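Galactokinase (Bifidobacterium longum subsp. infantis ATCC 15697 = JCM 1222 = DSM 20088, PDB 6TEQ) probably phosphorylates galactose at the expense of ATP, as a GHMP-family galactokinase, and binds 2-deoxy-2-fluoro-galactose in its sugar pocket. Local coordinates at residues L232-T237 with R402-F407; V4-P9 with Q381-A386; D348-V353 with Q387-R392. All coordinates share one frame; numbering follows the deposited sequence.

All three contacts sit in the five-stranded mixed sheet layer and the two helices packed on it, on the same side of the chain's centre. Along the chain the segments come as 4-9, 232-237, 348-353, 381-386, 387-392 and 402-407. Contact 1 pairs strands 230-236 and 402-404. Contact 2, about 6 Å away between centres, brings in strand 5-6 and the start of helix 382-396. Contact 3 uses the next turns of that helix against helix 345-356, its centre about 12 Å from contact 2 and 13 Å from contact 1. Ala403 of contact 1 bonds to Glu5 and Ile7 of contact 2, so the N-terminal segment is joined here to the C-terminal part.

Contact 1: residues L232-T237 with R402-F407; sequences LLVVDT and RALPAF
Asp236 and Arg402 form an antiparallel hydrogen-bonded pair in the five-stranded sheet of this galactokinase, part of the ferredoxin-like layer known from GHMP kinases. Arg402 N gives a hydrogen bond to Asp236 O, and the return bond, Asp236 N to Arg402 O at 2.7 Å, is short but bent at hydrogen (134°).

Arg402 is worth following outward. From CB, chi1 of 62° sets CG between the backbone N and the carbonyl carbon, which brings it alongside Asp236, with Arg402 CG 3.9 Å from Asp236 CB. The chain then runs extended, Arg402 CD passing 3.9 Å from Asp236 OD2. Arg402 NE donates to Asp236 OD2 at 2.8 Å, approaching from above the carboxylate plane, while Arg402 NH2 reaches Asp236 OD2 at 3.0 Å nearly along the C-O bond. In this salt bridge both donors grip one oxygen with one edge of the guanidinium, whose plane is turned 46° from the carboxylate. Asp236 OD1 is held by the backbone N of Gln238, which helps fix the carboxylate's rotation. The Asp236 side chain is about 6 Å from Gly136 and about 7 Å from Gly138, both seen to bind ADP in this protein, though none is bound here.

Next along, Val235 faces Ala403 in a non-hydrogen-bonded pair, and on their face of the sheet Val235 also touches Ile389 of helix 382-396. From Leu404 onward water helps bridge the two chain segments: one molecule joins Leu232 O, Val234 N and Leu404 O, a second spans Leu232 N and Ala406 O. The apolar contact persists there, Val234 CG2 resting 3.5 Å from Ala406 CB.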
ATOM      1  N   LEU A 232      -8.580  13.270   7.162  1.00 12.35           N
ATOM      2  CA  LEU A 232      -8.688  11.848   6.806  1.00 11.09           C
ATOM      3  C   LEU A 232      -8.275  11.090   8.053  1.00 11.57           C
ATOM      4  O   LEU A 232      -7.087  11.071   8.370  1.00 13.36           O
ATOM      5  CB  LEU A 232      -7.797  11.499   5.628  1.00 11.86           C
ATOM      6  CG  LEU A 232      -7.932  10.060   5.183  1.00 13.95           C
ATOM      7  CD1 LEU A 232      -9.256   9.802   4.531  1.00 13.74           C
ATOM      8  CD2 LEU A 232      -6.780   9.740   4.247  1.00 17.26           C
ATOM      9  N   LEU A 233      -9.256  10.526   8.742  1.00 11.13           N
ATOM     10  CA  LEU A 233      -8.994   9.707   9.936  1.00 13.34           C
ATOM     11  C   LEU A 233      -8.481   8.363   9.427  1.00 13.07           C
ATOM     12  O   LEU A 233      -9.125   7.766   8.581  1.00 13.36           O
ATOM     13  CB  LEU A 233     -10.271   9.547  10.769  1.00 14.11           C
ATOM     14  CG  LEU A 233     -10.131   8.593  11.970  1.00 16.93           C
ATOM     15  CD1 LEU A 233      -9.070   9.095  12.913  1.00 17.90           C
ATOM     16  CD2 LEU A 233     -11.435   8.446  12.714  1.00 17.46           C
ATOM     17  N   VAL A 234      -7.400   7.875  10.014  1.00 13.55           N
ATOM     18  CA  VAL A 234      -6.894   6.520   9.725  1.00 13.49           C
ATOM     19  C   VAL A 234      -6.776   5.771  11.057  1.00 11.85           C
ATOM     20  O   VAL A 234      -6.155   6.342  11.961  1.00 11.82           O
ATOM     21  CB  VAL A 234      -5.556   6.582   8.990  1.00 14.53           C
ATOM     22  CG1 VAL A 234      -4.992   5.156   8.816  1.00 14.41           C
ATOM     23  CG2 VAL A 234      -5.709   7.310   7.696  1.00 14.02           C
ATOM     24  N   VAL A 235      -7.443   4.613  11.173  1.00 11.32           N
ATOM     25  CA  VAL A 235      -7.429   3.846  12.416  1.00 13.21           C
ATOM     26  C   VAL A 235      -6.952   2.460  12.081  1.00 12.18           C
ATOM     27  O   VAL A 235      -7.611   1.752  11.303  1.00 12.08           O
ATOM     28  CB  VAL A 235      -8.819   3.824  13.102  1.00 13.26           C
ATOM     29  CG1 VAL A 235      -8.801   2.864  14.302  1.00 13.67           C
ATOM     30  CG2 VAL A 235      -9.250   5.220  13.483  1.00 14.27           C
ATOM     31  N   ASP A 236      -5.841   2.083  12.649  1.00 12.84           N
ATOM     32  CA  ASP A 236      -5.338   0.705  12.617  1.00 12.79           C
ATOM     33  C   ASP A 236      -6.084  -0.105  13.670  1.00 13.62           C
ATOM     34  O   ASP A 236      -6.011   0.181  14.876  1.00 13.65           O
ATOM     35  CB  ASP A 236      -3.840   0.727  12.858  1.00 13.93           C
ATOM     36  CG  ASP A 236      -3.189  -0.643  13.013  1.00 14.96           C
ATOM     37  OD1 ASP A 236      -3.841  -1.663  12.751  1.00 17.17           O
ATOM     38  OD2 ASP A 236      -2.032  -0.641  13.399  1.00 19.29           O
ATOM     39  N   THR A 237      -6.893  -1.054  13.243  1.00 15.49           N
ATOM     40  CA  THR A 237      -7.706  -1.857  14.179  1.00 15.17           C
ATOM     41  C   THR A 237      -6.820  -2.664  15.119  1.00 13.09           C
ATOM     42  O   THR A 237      -7.313  -2.998  16.184  1.00 15.79           O
ATOM     43  CB  THR A 237      -8.677  -2.821  13.499  1.00 15.49           C
ATOM     44  OG1 THR A 237      -7.954  -3.838  12.777  1.00 14.95           O
ATOM     45  CG2 THR A 237      -9.630  -2.024  12.620  1.00 16.18           C
ATOM     46  N   ARG A 402      -5.343   1.893  17.190  1.00 12.73           N
ATOM     47  CA  ARG A 402      -4.500   3.113  17.250  1.00 12.37           C
ATOM     48  C   ARG A 402      -4.781   3.899  15.986  1.00 14.34           C
ATOM     49  O   ARG A 402      -5.153   3.296  14.962  1.00 22.00           O
ATOM     50  CB  ARG A 402      -3.035   2.767  17.435  1.00 16.53           C
ATOM     51  CG  ARG A 402      -2.469   1.956  16.304  1.00 17.04           C
ATOM     52  CD  ARG A 402      -1.111   1.334  16.686  1.00 19.88           C
ATOM     53  NE  ARG A 402      -0.730   0.404  15.683  1.00 20.06           N
ATOM     54  CZ  ARG A 402       0.312  -0.387  15.785  1.00 19.80           C
ATOM     55  NH1 ARG A 402       1.145  -0.212  16.808  1.00 24.84           N
ATOM     56  NH2 ARG A 402       0.535  -1.280  14.837  1.00 25.46           N
ATOM     57  N   ALA A 403      -4.535   5.174  16.014  1.00 12.43           N
ATOM     58  CA  ALA A 403      -4.826   6.047  14.891  1.00 12.49           C
ATOM     59  C   ALA A 403      -3.547   6.708  14.428  1.00 12.43           C
ATOM     60  O   ALA A 403      -2.516   6.618  15.050  1.00 13.27           O
ATOM     61  CB  ALA A 403      -5.890   7.049  15.299  1.00 12.76           C
ATOM     62  N   LEU A 404      -3.608   7.268  13.233  1.00 13.30           N
ATOM     63  CA  LEU A 404      -2.441   7.952  12.635  1.00 14.71           C
ATOM     64  C   LEU A 404      -2.982   9.217  11.997  1.00 12.93           C
ATOM     65  O   LEU A 404      -4.003   9.147  11.311  1.00 16.31           O
ATOM     66  CB  LEU A 404      -1.831   7.107  11.498  1.00 19.27           C
ATOM     67  CG  LEU A 404      -1.109   5.791  11.695  1.00 24.87           C
ATOM     68  CD1 LEU A 404      -2.110   4.730  11.998  1.00 21.19           C
ATOM     69  CD2 LEU A 404      -0.389   5.456  10.368  1.00 20.99           C
ATOM     70  N   PRO A 405      -2.272  10.361  12.102  1.00 12.42           N
ATOM     71  CA  PRO A 405      -2.560  11.502  11.253  1.00 13.25           C
ATOM     72  C   PRO A 405      -2.278  11.112   9.808  1.00 14.33           C
ATOM     73  O   PRO A 405      -1.402  10.272   9.550  1.00 15.43           O
ATOM     74  CB  PRO A 405      -1.608  12.577  11.727  1.00 15.71           C
ATOM     75  CG  PRO A 405      -0.453  11.797  12.291  1.00 16.82           C
ATOM     76  CD  PRO A 405      -1.080  10.563  12.921  1.00 14.91           C
ATOM     77  N   ALA A 406      -3.006  11.739   8.911  1.00 13.47           N
ATOM     78  CA  ALA A 406      -2.899  11.361   7.490  1.00 13.78           C
ATOM     79  C   ALA A 406      -3.211  12.558   6.612  1.00 14.82           C
ATOM     80  O   ALA A 406      -4.206  13.217   6.803  1.00 17.27           O
ATOM     81  CB  ALA A 406      -3.740  10.156   7.171  1.00 15.71           C
ATOM     82  N   PHE A 407      -2.452  12.650   5.551  1.00 15.97           N
ATOM     83  CA  PHE A 407      -2.673  13.597   4.451  1.00 14.05           C
ATOM     84  C   PHE A 407      -1.807  13.077   3.317  1.00 12.83           C
ATOM     85  O   PHE A 407      -0.903  12.259   3.573  1.00 13.06           O
ATOM     86  CB  PHE A 407      -2.304  15.004   4.885  1.00 15.94           C
ATOM     87  CG  PHE A 407      -0.964  15.112   5.567  1.00 19.25           C
ATOM     88  CD1 PHE A 407       0.206  15.316   4.856  1.00 21.54           C
ATOM     89  CD2 PHE A 407      -0.920  15.075   6.964  1.00 25.66           C
ATOM     90  CE1 PHE A 407       1.423  15.417   5.536  1.00 25.18           C
ATOM     91  CE2 PHE A 407       0.294  15.179   7.636  1.00 26.81           C
ATOM     92  CZ  PHE A 407       1.466  15.349   6.919  1.00 25.87           C
TER
HETATM   93  O   HOH W   1      -6.128  14.620   7.869  1.00 15.38           O
HETATM   94  O   HOH W   2      -6.115  10.663  10.959  1.00 17.05           O

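Contact 2: residues V4-P9 with Q381-A386; sequences VEFIEP and QGHEIA
Phe6 lies flat against His383, the two ring planes nearly parallel (2° apart) with centroids 3.8 Å apart. The stack is offset: His383 CE1 sits over the middle of the phenyl ring, and in return Phe6 CE1 sits over the middle of the imidazole. Beside the stack, Ala386 CB comes obliquely to the ring, 3.8 Å from Phe6 CZ. Gly382 O stands near the phenyl plane at its edge. Val4 adds a second apolar point, Val4 CG1 reaching Ala386 CB at 4.0 Å; chi1 of 65° places that methyl between the backbone N and the carbonyl carbon.

These contacts dock the short, weakly bonded strand 5-6, the outermost on its side of the mixed five-stranded sheet, against the first turn of helix 382-396, which packs over that sheet. With an alanine here in place of Phe6, the imidazole of His383 would probably lose its stacking partner and be freer to turn, and a gap would open beside Ala386 CB.

Farther out, the backbones of Glu5 and Ile7 both bond to Ala403 in the neighbouring strand, and Phe6 CZ rests 3.5 Å from Ala403 CB, which sets the ring between strand and helix. Val4 N is tied to the side chain of Gln387, one turn further along the helix, while the first turn itself is held by Glu231, whose carboxylate accepts from Gly382 N.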
ATOM      1  N   VAL A   4      -7.085   6.767  23.226  1.00 15.49           N
ATOM      2  CA  VAL A   4      -6.611   6.138  21.969  1.00 14.73           C
ATOM      3  C   VAL A   4      -5.302   6.830  21.568  1.00 13.69           C
ATOM      4  O   VAL A   4      -5.172   8.079  21.693  1.00 18.26           O
ATOM      5  CB  VAL A   4      -7.677   6.201  20.850  1.00 15.53           C
ATOM      6  CG1 VAL A   4      -7.999   7.612  20.406  1.00 15.36           C
ATOM      7  CG2 VAL A   4      -7.258   5.311  19.691  1.00 16.82           C
ATOM      8  N   GLU A   5      -4.327   6.043  21.189  1.00 16.54           N
ATOM      9  CA  GLU A   5      -2.997   6.505  20.728  1.00 16.44           C
ATOM     10  C   GLU A   5      -3.056   6.948  19.267  1.00 14.57           C
ATOM     11  O   GLU A   5      -3.524   6.146  18.442  1.00 16.74           O
ATOM     12  CB  GLU A   5      -1.947   5.409  20.885  1.00 21.35           C
ATOM     13  CG  GLU A   5      -0.534   5.783  20.515  1.00 26.05           C
ATOM     14  CD  GLU A   5       0.489   4.650  20.598  0.80 33.54           C
ATOM     15  OE1 GLU A   5       1.691   4.977  20.665  0.80 31.20           O
ATOM     16  OE2 GLU A   5       0.076   3.437  20.556  0.70 31.96           O
ATOM     17  N   PHE A   6      -2.422   8.085  18.962  1.00 13.95           N
ATOM     18  CA  PHE A   6      -2.083   8.519  17.585  1.00 15.48           C
ATOM     19  C   PHE A   6      -0.578   8.297  17.416  1.00 16.19           C
ATOM     20  O   PHE A   6       0.233   8.723  18.257  1.00 22.14           O
ATOM     21  CB  PHE A   6      -2.497   9.964  17.302  1.00 17.31           C
ATOM     22  CG  PHE A   6      -3.951  10.125  16.925  1.00 19.30           C
ATOM     23  CD1 PHE A   6      -4.954   9.860  17.857  1.00 19.16           C
ATOM     24  CD2 PHE A   6      -4.327  10.467  15.624  1.00 18.85           C
ATOM     25  CE1 PHE A   6      -6.292   9.991  17.522  1.00 18.77           C
ATOM     26  CE2 PHE A   6      -5.664  10.600  15.286  1.00 17.67           C
ATOM     27  CZ  PHE A   6      -6.650  10.348  16.233  1.00 16.63           C
ATOM     28  N   ILE A   7      -0.231   7.553  16.364  0.50 14.24           N
ATOM     29  CA  ILE A   7       1.159   7.160  15.989  0.50 14.28           C
ATOM     30  C   ILE A   7       1.685   8.242  15.058  0.50 14.62           C
ATOM     31  O   ILE A   7       1.237   8.275  13.904  0.50 14.81           O
ATOM     32  CB  ILE A   7       1.169   5.801  15.267  0.50 16.56           C
ATOM     33  CG1 ILE A   7       0.590   4.712  16.166  0.50 18.00           C
ATOM     34  CG2 ILE A   7       2.561   5.447  14.778  0.50 17.95           C
ATOM     35  CD1 ILE A   7       1.226   4.705  17.523  0.50 21.80           C
ATOM     36  N   GLU A   8       2.580   9.095  15.543  0.50 15.93           N
ATOM     37  CA  GLU A   8       3.047  10.297  14.818  0.50 17.20           C
ATOM     38  C   GLU A   8       4.090   9.881  13.780  0.50 15.98           C
ATOM     39  O   GLU A   8       4.817   8.901  13.962  0.50 16.31           O
ATOM     40  CB  GLU A   8       3.578  11.328  15.805  0.50 18.81           C
ATOM     41  CG  GLU A   8       2.496  11.957  16.668  0.50 23.77           C
ATOM     42  CD  GLU A   8       1.421  12.678  15.872  0.50 26.03           C
ATOM     43  OE1 GLU A   8       0.209  12.547  16.187  0.50 26.22           O
ATOM     44  OE2 GLU A   8       1.795  13.330  14.894  0.50 26.73           O
ATOM     45  N   PRO A   9       4.227  10.591  12.641  1.00 15.02           N
ATOM     46  CA  PRO A   9       5.299  10.229  11.730  1.00 16.06           C
ATOM     47  C   PRO A   9       6.622  10.809  12.257  1.00 14.92           C
ATOM     48  O   PRO A   9       6.696  11.856  12.854  1.00 16.95           O
ATOM     49  CB  PRO A   9       4.943  10.938  10.418  1.00 16.90           C
ATOM     50  CG  PRO A   9       4.077  12.083  10.868  1.00 18.94           C
ATOM     51  CD  PRO A   9       3.320  11.594  12.090  1.00 15.37           C
ATOM     52  N   GLN A 381     -12.500  16.514  13.951  1.00 14.55           N
ATOM     53  CA  GLN A 381     -13.358  15.409  14.461  1.00 16.27           C
ATOM     54  C   GLN A 381     -12.608  14.060  14.548  1.00 15.38           C
ATOM     55  O   GLN A 381     -13.191  13.092  15.060  1.00 13.86           O
ATOM     56  CB  GLN A 381     -14.616  15.214  13.619  1.00 19.07           C
ATOM     57  CG  GLN A 381     -15.476  16.457  13.523  1.00 21.07           C
ATOM     58  CD  GLN A 381     -15.803  16.965  14.889  1.00 22.89           C
ATOM     59  OE1 GLN A 381     -15.369  18.040  15.277  1.00 25.07           O
ATOM     60  NE2 GLN A 381     -16.468  16.124  15.667  1.00 38.02           N
ATOM     61  N   GLY A 382     -11.406  13.942  13.995  1.00 14.77           N
ATOM     62  CA  GLY A 382     -10.705  12.653  13.947  1.00 16.36           C
ATOM     63  C   GLY A 382     -10.473  12.065  15.323  1.00 13.10           C
ATOM     64  O   GLY A 382     -10.729  10.876  15.509  1.00 15.10           O
ATOM     65  N   HIS A 383     -10.038  12.881  16.291  1.00 15.14           N
ATOM     66  CA  HIS A 383      -9.713  12.344  17.644  1.00 16.43           C
ATOM     67  C   HIS A 383     -10.980  11.822  18.274  1.00 15.39           C
ATOM     68  O   HIS A 383     -10.950  10.724  18.824  1.00 17.03           O
ATOM     69  CB  HIS A 383      -9.066  13.372  18.552  1.00 18.28           C
ATOM     70  CG  HIS A 383      -7.590  13.432  18.386  1.00 23.36           C
ATOM     71  ND1 HIS A 383      -7.002  13.776  17.163  1.00 25.05           N
ATOM     72  CD2 HIS A 383      -6.593  13.130  19.247  1.00 25.60           C
ATOM     73  CE1 HIS A 383      -5.687  13.700  17.296  1.00 25.65           C
ATOM     74  NE2 HIS A 383      -5.419  13.307  18.573  1.00 28.03           N
ATOM     75  N   GLU A 384     -12.065  12.577  18.180  1.00 14.92           N
ATOM     76  CA  GLU A 384     -13.337  12.163  18.827  1.00 16.51           C
ATOM     77  C   GLU A 384     -13.792  10.844  18.242  1.00 13.57           C
ATOM     78  O   GLU A 384     -14.203   9.969  19.011  1.00 15.30           O
ATOM     79  CB  GLU A 384     -14.438  13.164  18.502  1.00 19.25           C
ATOM     80  CG  GLU A 384     -15.797  12.815  19.091  1.00 29.67           C
ATOM     81  CD  GLU A 384     -16.527  14.108  19.427  0.80 32.28           C
ATOM     82  OE1 GLU A 384     -17.281  14.541  18.551  0.70 41.08           O
ATOM     83  OE2 GLU A 384     -16.219  14.747  20.506  0.70 31.15           O
ATOM     84  N   ILE A 385     -13.728  10.703  16.911  1.00 12.92           N
ATOM     85  CA  ILE A 385     -14.238   9.473  16.259  1.00 11.97           C
ATOM     86  C   ILE A 385     -13.301   8.308  16.581  1.00 12.47           C
ATOM     87  O   ILE A 385     -13.790   7.213  16.868  1.00 14.99           O
ATOM     88  CB  ILE A 385     -14.436   9.697  14.765  1.00 12.86           C
ATOM     89  CG1 ILE A 385     -15.577  10.698  14.518  1.00 14.39           C
ATOM     90  CG2 ILE A 385     -14.708   8.358  14.051  1.00 14.03           C
ATOM     91  CD1 ILE A 385     -15.664  11.192  13.095  1.00 16.72           C
ATOM     92  N   ALA A 386     -12.003   8.522  16.564  1.00 14.19           N
ATOM     93  CA  ALA A 386     -11.022   7.481  16.973  1.00 13.79           C
ATOM     94  C   ALA A 386     -11.311   7.015  18.392  1.00 12.78           C
ATOM     95  O   ALA A 386     -11.317   5.830  18.656  1.00 14.50           O
ATOM     96  CB  ALA A 386      -9.633   8.014  16.827  1.00 15.30           C
TER

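Contact 3: residues D348-V353 with Q387-R392; sequences DIAVDV and QKIADR
Val353 meets Ile389 and Arg392 where helices 345-356 and 382-396 pack against each other on the sheet of the ferredoxin-like layer; their local axes come within 9.3 Å and cross at 134° between their directions. Val353 uses both branches. With CG1 anti to the backbone N (chi1 173°), Val353 CG1 lies 3.7 Å from Ile389 CG1 and also touches Lys388 CB, while CG2 turns to Arg392. Ile389 in turn sets its CG2 against Ala350 CB at 3.9 Å and its CD1 near Ala350 O. Ala350 and Ile389 are also the pair whose CA atoms come nearest, 5.5 Å apart.

Arg392 leaves the helix with CG anti to the backbone N, then bends at chi2 (64°), and this brings the guanidinium over Ile349 on helix 345-356. Ile349 crosses it at about a right angle: its CG2 methyl sits over the centre of one guanidinium face, 3.6 Å above the plane, and also touches Arg392 CG. The charge itself is met by Glu396 of the same helix, which takes a salt bridge from NE. At the guanidinium edge, in its plane, a water accepts from Arg392 NH2 at 2.9 Å and donates to Asp352 OD2 at 2.8 Å.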
ATOM      1  N   ASP A 348     -15.429  -3.751  10.259  1.00 11.88           N
ATOM      2  CA  ASP A 348     -16.840  -3.378   9.980  1.00 12.19           C
ATOM      3  C   ASP A 348     -17.392  -2.521  11.120  1.00 12.68           C
ATOM      4  O   ASP A 348     -18.128  -1.570  10.879  1.00 13.29           O
ATOM      5  CB  ASP A 348     -17.696  -4.605   9.728  1.00 12.46           C
ATOM      6  CG  ASP A 348     -17.278  -5.287   8.449  1.00 16.67           C
ATOM      7  OD1 ASP A 348     -16.628  -4.621   7.624  1.00 18.50           O
ATOM      8  OD2 ASP A 348     -17.612  -6.449   8.332  1.00 19.81           O
ATOM      9  N   ILE A 349     -17.028  -2.856  12.343  1.00 13.78           N
ATOM     10  CA  ILE A 349     -17.516  -2.087  13.528  1.00 12.87           C
ATOM     11  C   ILE A 349     -16.845  -0.700  13.584  1.00 11.60           C
ATOM     12  O   ILE A 349     -17.555   0.299  13.773  1.00 13.50           O
ATOM     13  CB  ILE A 349     -17.324  -2.913  14.803  1.00 14.41           C
ATOM     14  CG1 ILE A 349     -18.271  -4.103  14.821  1.00 17.69           C
ATOM     15  CG2 ILE A 349     -17.492  -2.005  16.043  1.00 17.16           C
ATOM     16  CD1 ILE A 349     -17.957  -5.164  15.852  1.00 19.54           C
ATOM     17  N   ALA A 350     -15.562  -0.598  13.267  1.00 11.84           N
ATOM     18  CA  ALA A 350     -14.922   0.730  13.217  1.00 11.47           C
ATOM     19  C   ALA A 350     -15.650   1.591  12.180  1.00 11.58           C
ATOM     20  O   ALA A 350     -15.869   2.769  12.419  1.00 13.46           O
ATOM     21  CB  ALA A 350     -13.456   0.596  12.913  1.00 11.82           C
ATOM     22  N   VAL A 351     -15.866   1.026  10.994  1.00  9.92           N
ATOM     23  CA  VAL A 351     -16.568   1.767   9.938  1.00 11.30           C
ATOM     24  C   VAL A 351     -17.960   2.203  10.403  1.00 11.34           C
ATOM     25  O   VAL A 351     -18.351   3.357  10.150  1.00 12.66           O
ATOM     26  CB  VAL A 351     -16.649   0.899   8.659  1.00 13.05           C
ATOM     27  CG1 VAL A 351     -17.731   1.410   7.743  1.00 13.32           C
ATOM     28  CG2 VAL A 351     -15.314   0.912   7.985  1.00 13.33           C
ATOM     29  N   ASP A 352     -18.723   1.297  11.037  1.00 12.34           N
ATOM     30  CA  ASP A 352     -20.086   1.645  11.483  1.00 12.71           C
ATOM     31  C   ASP A 352     -19.993   2.813  12.494  1.00 11.82           C
ATOM     32  O   ASP A 352     -20.836   3.733  12.446  1.00 13.73           O
ATOM     33  CB  ASP A 352     -20.754   0.444  12.117  1.00 15.87           C
ATOM     34  CG  ASP A 352     -22.247   0.633  12.189  1.00 16.63           C
ATOM     35  OD1 ASP A 352     -22.835   0.989  11.140  1.00 20.49           O
ATOM     36  OD2 ASP A 352     -22.756   0.531  13.327  1.00 21.00           O
ATOM     37  N   VAL A 353     -19.067   2.743  13.424  1.00 13.65           N
ATOM     38  CA  VAL A 353     -18.889   3.822  14.427  1.00 13.64           C
ATOM     39  C   VAL A 353     -18.592   5.152  13.717  1.00 13.45           C
ATOM     40  O   VAL A 353     -19.215   6.172  14.032  1.00 14.33           O
ATOM     41  CB  VAL A 353     -17.826   3.480  15.465  1.00 14.38           C
ATOM     42  CG1 VAL A 353     -17.544   4.643  16.369  1.00 15.05           C
ATOM     43  CG2 VAL A 353     -18.220   2.296  16.288  1.00 15.57           C
ATOM     44  N   GLN A 387     -11.629   7.927  19.301  1.00 13.12           N
ATOM     45  CA  GLN A 387     -11.890   7.520  20.690  1.00 13.68           C
ATOM     46  C   GLN A 387     -13.223   6.766  20.798  1.00 12.07           C
ATOM     47  O   GLN A 387     -13.298   5.799  21.568  1.00 14.12           O
ATOM     48  CB  GLN A 387     -11.865   8.760  21.575  1.00 11.75           C
ATOM     49  CG  GLN A 387     -11.972   8.395  23.059  1.00 14.32           C
ATOM     50  CD  GLN A 387     -10.794   7.549  23.472  1.00 10.39           C
ATOM     51  OE1 GLN A 387      -9.629   8.026  23.456  1.00 15.35           O
ATOM     52  NE2 GLN A 387     -11.076   6.285  23.806  1.00 14.53           N
ATOM     53  N   LYS A 388     -14.238   7.187  20.015  1.00 12.85           N
ATOM     54  CA  LYS A 388     -15.492   6.402  19.937  1.00 13.57           C
ATOM     55  C   LYS A 388     -15.196   4.983  19.446  1.00 14.28           C
ATOM     56  O   LYS A 388     -15.796   4.023  19.967  1.00 13.34           O
ATOM     57  CB  LYS A 388     -16.504   7.142  19.078  1.00 14.20           C
ATOM     58  CG  LYS A 388     -17.130   8.314  19.815  1.00 19.68           C
ATOM     59  CD  LYS A 388     -18.105   9.072  18.985  1.00 19.22           C
ATOM     60  CE  LYS A 388     -18.839  10.108  19.806  1.00 25.73           C
ATOM     61  NZ  LYS A 388     -19.589  11.037  18.940  1.00 27.51           N
ATOM     62  N   ILE A 389     -14.334   4.817  18.426  1.00 14.27           N
ATOM     63  CA  ILE A 389     -14.012   3.452  17.966  1.00 14.71           C
ATOM     64  C   ILE A 389     -13.297   2.698  19.098  1.00 12.26           C
ATOM     65  O   ILE A 389     -13.692   1.550  19.331  1.00 13.99           O
ATOM     66  CB  ILE A 389     -13.169   3.530  16.699  1.00 14.86           C
ATOM     67  CG1 ILE A 389     -13.975   4.128  15.551  1.00 14.17           C
ATOM     68  CG2 ILE A 389     -12.580   2.196  16.370  1.00 13.77           C
ATOM     69  CD1 ILE A 389     -13.130   4.600  14.399  1.00 13.37           C
ATOM     70  N   ALA A 390     -12.376   3.336  19.801  1.00 13.01           N
ATOM     71  CA  ALA A 390     -11.604   2.716  20.918  1.00 13.70           C
ATOM     72  C   ALA A 390     -12.568   2.277  22.019  1.00 14.76           C
ATOM     73  O   ALA A 390     -12.446   1.110  22.496  1.00 15.79           O
ATOM     74  CB  ALA A 390     -10.526   3.624  21.434  1.00 15.65           C
ATOM     75  N   ASP A 391     -13.540   3.124  22.376  1.00 15.80           N
ATOM     76  CA  ASP A 391     -14.484   2.785  23.481  1.00 16.07           C
ATOM     77  C   ASP A 391     -15.302   1.592  23.020  1.00 14.14           C
ATOM     78  O   ASP A 391     -15.464   0.626  23.764  1.00 15.40           O
ATOM     79  CB  ASP A 391     -15.374   3.957  23.852  1.00 16.83           C
ATOM     80  CG  ASP A 391     -14.744   5.031  24.692  1.00 16.99           C
ATOM     81  OD1 ASP A 391     -13.526   5.064  24.729  1.00 18.31           O
ATOM     82  OD2 ASP A 391     -15.530   5.724  25.465  1.00 21.04           O
ATOM     83  N   ARG A 392     -15.737   1.618  21.750  1.00 15.21           N
ATOM     84  CA  ARG A 392     -16.558   0.510  21.249  1.00 13.77           C
ATOM     85  C   ARG A 392     -15.744  -0.802  21.192  1.00 16.11           C
ATOM     86  O   ARG A 392     -16.280  -1.875  21.495  1.00 15.59           O
ATOM     87  CB  ARG A 392     -17.075   0.864  19.867  1.00 13.64           C
ATOM     88  CG  ARG A 392     -17.798  -0.276  19.195  1.00 14.54           C
ATOM     89  CD  ARG A 392     -19.082  -0.732  19.909  1.00 17.62           C
ATOM     90  NE  ARG A 392     -19.769  -1.691  19.038  1.00 18.79           N
ATOM     91  CZ  ARG A 392     -20.502  -1.369  17.970  1.00 15.75           C
ATOM     92  NH1 ARG A 392     -20.681  -0.128  17.616  1.00 19.12           N
ATOM     93  NH2 ARG A 392     -21.018  -2.276  17.188  1.00 17.98           N
TER
HETATM   94  O   HOH W   3     -22.355  -1.842  14.689  1.00 27.27           O